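Local coordinates for protein Exo-beta-1,3-galactanase (Bifidobacterium bifidum, PDB 5FLW) that probably removes single galactose units from the ends of beta-1,3-galactan chains, as a glycoside hydrolase of family 43, at residues Lys239-Gln244 against Ser291-Asp296. Sequence-based numbering, arbitrary orientation.
Sequences KTYDSQ and SLTWSD
Y241 lays its phenol ring against W294, with CE3 of the indole over one ring face and CB of W294 3.6 Å from CE1 of Y241. The two aromatic planes are inclined by 41° and the six-membered rings sit 5.5 Å apart between centroids, an oblique pairing. W294 holds its CG anti to the backbone N (chi1 -164°), which carries the indole back toward the root of the tyrosine, where CE3 meets CG of Y241 at 3.9 Å. The phenol tip is fixed by the backbone: N of W294 donates to OH of Y241 at 3.1 Å, with 157° at the hydrogen. Along the ring edge, O of L292 lies in plane, 3.6 Å from CE2 of Y241. CD2 of L292 then bridges the two neighbours on the turn, reaching CD2 of Y241 at 4.0 Å and CG2 of T240 at 4.2 Å. A leucine in place of Y241 would probably leave the amide of W294 without its acceptor and open a gap beside the indole. M281 and P235 also pack on the tyrosine, while T240 OG1 is taken up by N213 and N215. Residues 239-242 all have positive phi, so they wind a short left-handed helical turn, and OG of S243 ties it off on O of T240 at 2.8 Å. The turn leads into 244-250, an edge strand of the four-stranded sheet whose other edge, 289-291, runs into the W294 loop; such antiparallel sheets are the blades of the five-bladed beta-propeller characteristic of family 43.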
ATOM      1  N   LYS A 239       6.047 -15.557  -9.916  1.00 20.57           N
ATOM      2  CA  LYS A 239       5.244 -14.332 -10.067  1.00 16.68           C
ATOM      3  C   LYS A 239       4.713 -13.833  -8.718  1.00 17.86           C
ATOM      4  O   LYS A 239       3.570 -13.391  -8.612  1.00 16.30           O
ATOM      5  CB  LYS A 239       4.087 -14.500 -11.066  1.00 17.50           C
ATOM      6  CG  LYS A 239       4.411 -15.064 -12.430  1.00 22.12           C
ATOM      7  CD  LYS A 239       5.344 -14.198 -13.211  1.00 30.80           C
ATOM      8  CE  LYS A 239       5.504 -14.786 -14.626  1.00 43.89           C
ATOM      9  NZ  LYS A 239       6.708 -14.251 -15.382  1.00 54.65           N
ATOM     10  N   THR A 240       5.555 -13.904  -7.674  1.00 16.06           N
ATOM     11  CA  THR A 240       5.164 -13.475  -6.324  1.00 14.78           C
ATOM     12  C   THR A 240       3.929 -14.256  -5.860  1.00 17.23           C
ATOM     13  O   THR A 240       2.975 -13.698  -5.306  1.00 15.20           O
ATOM     14  CB  THR A 240       4.942 -11.955  -6.249  1.00 14.25           C
ATOM     15  OG1 THR A 240       5.910 -11.283  -7.066  1.00 17.10           O
ATOM     16  CG2 THR A 240       5.113 -11.456  -4.823  1.00 16.10           C
ATOM     17  N   TYR A 241       3.914 -15.553  -6.174  1.00 16.82           N
ATOM     18  CA  TYR A 241       2.750 -16.416  -5.918  1.00 17.90           C
ATOM     19  C   TYR A 241       1.487 -15.870  -6.592  1.00 16.42           C
ATOM     20  O   TYR A 241       0.395 -15.811  -6.002  1.00 15.56           O
ATOM     21  CB  TYR A 241       2.586 -16.749  -4.433  1.00 18.05           C
ATOM     22  CG  TYR A 241       3.774 -17.561  -4.001  1.00 16.96           C
ATOM     23  CD1 TYR A 241       3.969 -18.832  -4.515  1.00 18.64           C
ATOM     24  CD2 TYR A 241       4.746 -17.030  -3.148  1.00 20.99           C
ATOM     25  CE1 TYR A 241       5.070 -19.587  -4.163  1.00 20.38           C
ATOM     26  CE2 TYR A 241       5.854 -17.771  -2.779  1.00 17.61           C
ATOM     27  CZ  TYR A 241       6.017 -19.057  -3.299  1.00 21.79           C
ATOM     28  OH  TYR A 241       7.107 -19.862  -2.962  1.00 24.96           O
ATOM     29  N   ASP A 242       1.666 -15.469  -7.858  1.00 15.65           N
ATOM     30  CA  ASP A 242       0.606 -14.919  -8.700  1.00 15.16           C
ATOM     31  C   ASP A 242      -0.146 -13.789  -7.993  1.00 15.49           C
ATOM     32  O   ASP A 242      -1.369 -13.823  -7.824  1.00 15.73           O
ATOM     33  CB  ASP A 242      -0.335 -16.012  -9.224  1.00 15.60           C
ATOM     34  CG  ASP A 242      -1.326 -15.485 -10.261  1.00 18.50           C
ATOM     35  OD1 ASP A 242      -1.047 -14.450 -10.903  1.00 18.21           O
ATOM     36  OD2 ASP A 242      -2.392 -16.123 -10.430  1.00 19.70           O
ATOM     37  N   SER A 243       0.614 -12.794  -7.530  1.00 16.04           N
ATOM     38  CA  SER A 243       0.025 -11.637  -6.877  1.00 14.17           C
ATOM     39  C   SER A 243       0.884 -10.419  -7.176  1.00 14.00           C
ATOM     40  O   SER A 243       1.979 -10.526  -7.737  1.00 15.01           O
ATOM     41  CB  SER A 243      -0.118 -11.837  -5.349  1.00 14.19           C
ATOM     42  OG  SER A 243       1.124 -11.681  -4.666  1.00 15.07           O
ATOM     43  N   GLN A 244       0.381  -9.257  -6.767  1.00 13.02           N
ATOM     44  CA  GLN A 244       1.121  -8.002  -6.830  1.00 12.73           C
ATOM     45  C   GLN A 244       1.281  -7.485  -5.402  1.00 14.08           C
ATOM     46  O   GLN A 244       0.277  -7.221  -4.726  1.00 13.27           O
ATOM     47  CB  GLN A 244       0.376  -6.957  -7.673  1.00 11.51           C
ATOM     48  CG  GLN A 244       1.175  -5.640  -7.779  1.00 12.68           C
ATOM     49  CD  GLN A 244       0.442  -4.532  -8.525  1.00 11.89           C
ATOM     50  OE1 GLN A 244      -0.788  -4.511  -8.562  1.00 14.00           O
ATOM     51  NE2 GLN A 244       1.204  -3.608  -9.139  1.00 13.57           N
ATOM     52  N   SER A 291      12.473 -13.021   2.127  1.00 20.63           N
ATOM     53  CA  SER A 291      12.179 -14.294   1.476  1.00 24.22           C
ATOM     54  C   SER A 291      10.729 -14.716   1.690  1.00 19.75           C
ATOM     55  O   SER A 291      10.242 -14.777   2.824  1.00 22.78           O
ATOM     56  CB  SER A 291      13.136 -15.390   1.982  1.00 24.01           C
ATOM     57  OG  SER A 291      12.644 -16.644   1.583  1.00 31.66           O
ATOM     58  N   LEU A 292      10.050 -15.048   0.602  1.00 22.46           N
ATOM     59  CA  LEU A 292       8.639 -15.414   0.653  1.00 23.68           C
ATOM     60  C   LEU A 292       8.498 -16.827   0.105  1.00 20.28           C
ATOM     61  O   LEU A 292       8.895 -17.082  -1.036  1.00 23.19           O
ATOM     62  CB  LEU A 292       7.807 -14.422  -0.173  1.00 22.54           C
ATOM     63  CG  LEU A 292       6.295 -14.516  -0.124  1.00 19.14           C
ATOM     64  CD1 LEU A 292       5.769 -14.126   1.277  1.00 16.71           C
ATOM     65  CD2 LEU A 292       5.652 -13.639  -1.246  1.00 17.49           C
ATOM     66  N   THR A 293       7.942 -17.741   0.917  1.00 19.04           N
ATOM     67  CA  THR A 293       7.857 -19.164   0.577  1.00 23.89           C
ATOM     68  C   THR A 293       6.472 -19.742   0.838  1.00 22.71           C
ATOM     69  O   THR A 293       5.927 -19.591   1.936  1.00 22.91           O
ATOM     70  CB  THR A 293       8.860 -20.001   1.359  1.00 21.37           C
ATOM     71  OG1 THR A 293      10.158 -19.425   1.181  1.00 29.30           O
ATOM     72  CG2 THR A 293       8.895 -21.357   0.793  1.00 27.48           C
ATOM     73  N   TRP A 294       5.932 -20.441  -0.158  1.00 19.78           N
ATOM     74  CA  TRP A 294       4.654 -21.115   0.028  1.00 23.00           C
ATOM     75  C   TRP A 294       4.831 -22.357   0.910  1.00 26.01           C
ATOM     76  O   TRP A 294       5.907 -22.945   0.993  1.00 24.55           O
ATOM     77  CB  TRP A 294       4.089 -21.540  -1.331  1.00 21.60           C
ATOM     78  CG  TRP A 294       2.651 -21.904  -1.339  1.00 21.80           C
ATOM     79  CD1 TRP A 294       2.119 -23.160  -1.231  1.00 31.66           C
ATOM     80  CD2 TRP A 294       1.529 -21.001  -1.465  1.00 18.62           C
ATOM     81  NE1 TRP A 294       0.735 -23.100  -1.305  1.00 24.71           N
ATOM     82  CE2 TRP A 294       0.348 -21.792  -1.439  1.00 20.45           C
ATOM     83  CE3 TRP A 294       1.410 -19.611  -1.601  1.00 16.97           C
ATOM     84  CZ2 TRP A 294      -0.930 -21.237  -1.541  1.00 23.18           C
ATOM     85  CZ3 TRP A 294       0.135 -19.054  -1.717  1.00 17.65           C
ATOM     86  CH2 TRP A 294      -1.021 -19.872  -1.688  1.00 26.37           C
ATOM     87  N   SER A 295       3.737 -22.765   1.550  1.00 29.49           N
ATOM     88  CA  SER A 295       3.662 -24.013   2.299  1.00 23.97           C
ATOM     89  C   SER A 295       2.423 -24.783   1.875  1.00 23.24           C
ATOM     90  O   SER A 295       1.374 -24.198   1.594  1.00 23.83           O
ATOM     91  CB  SER A 295       3.589 -23.696   3.796  1.00 22.76           C
ATOM     92  OG  SER A 295       3.164 -24.842   4.506  1.00 36.14           O
ATOM     93  N   ASP A 296       2.552 -26.117   1.850  1.00 29.76           N
ATOM     94  CA  ASP A 296       1.462 -27.021   1.482  1.00 30.44           C
ATOM     95  C   ASP A 296       0.202 -26.797   2.286  1.00 27.08           C
ATOM     96  O   ASP A 296      -0.894 -27.155   1.832  1.00 33.98           O
ATOM     97  CB  ASP A 296       1.870 -28.455   1.817  1.00 40.93           C
ATOM     98  CG  ASP A 296       2.846 -29.011   0.845  1.00 50.89           C
ATOM     99  OD1 ASP A 296       2.982 -28.394  -0.234  1.00 73.10           O
ATOM    100  OD2 ASP A 296       3.478 -30.047   1.163  1.00 71.04           O
TER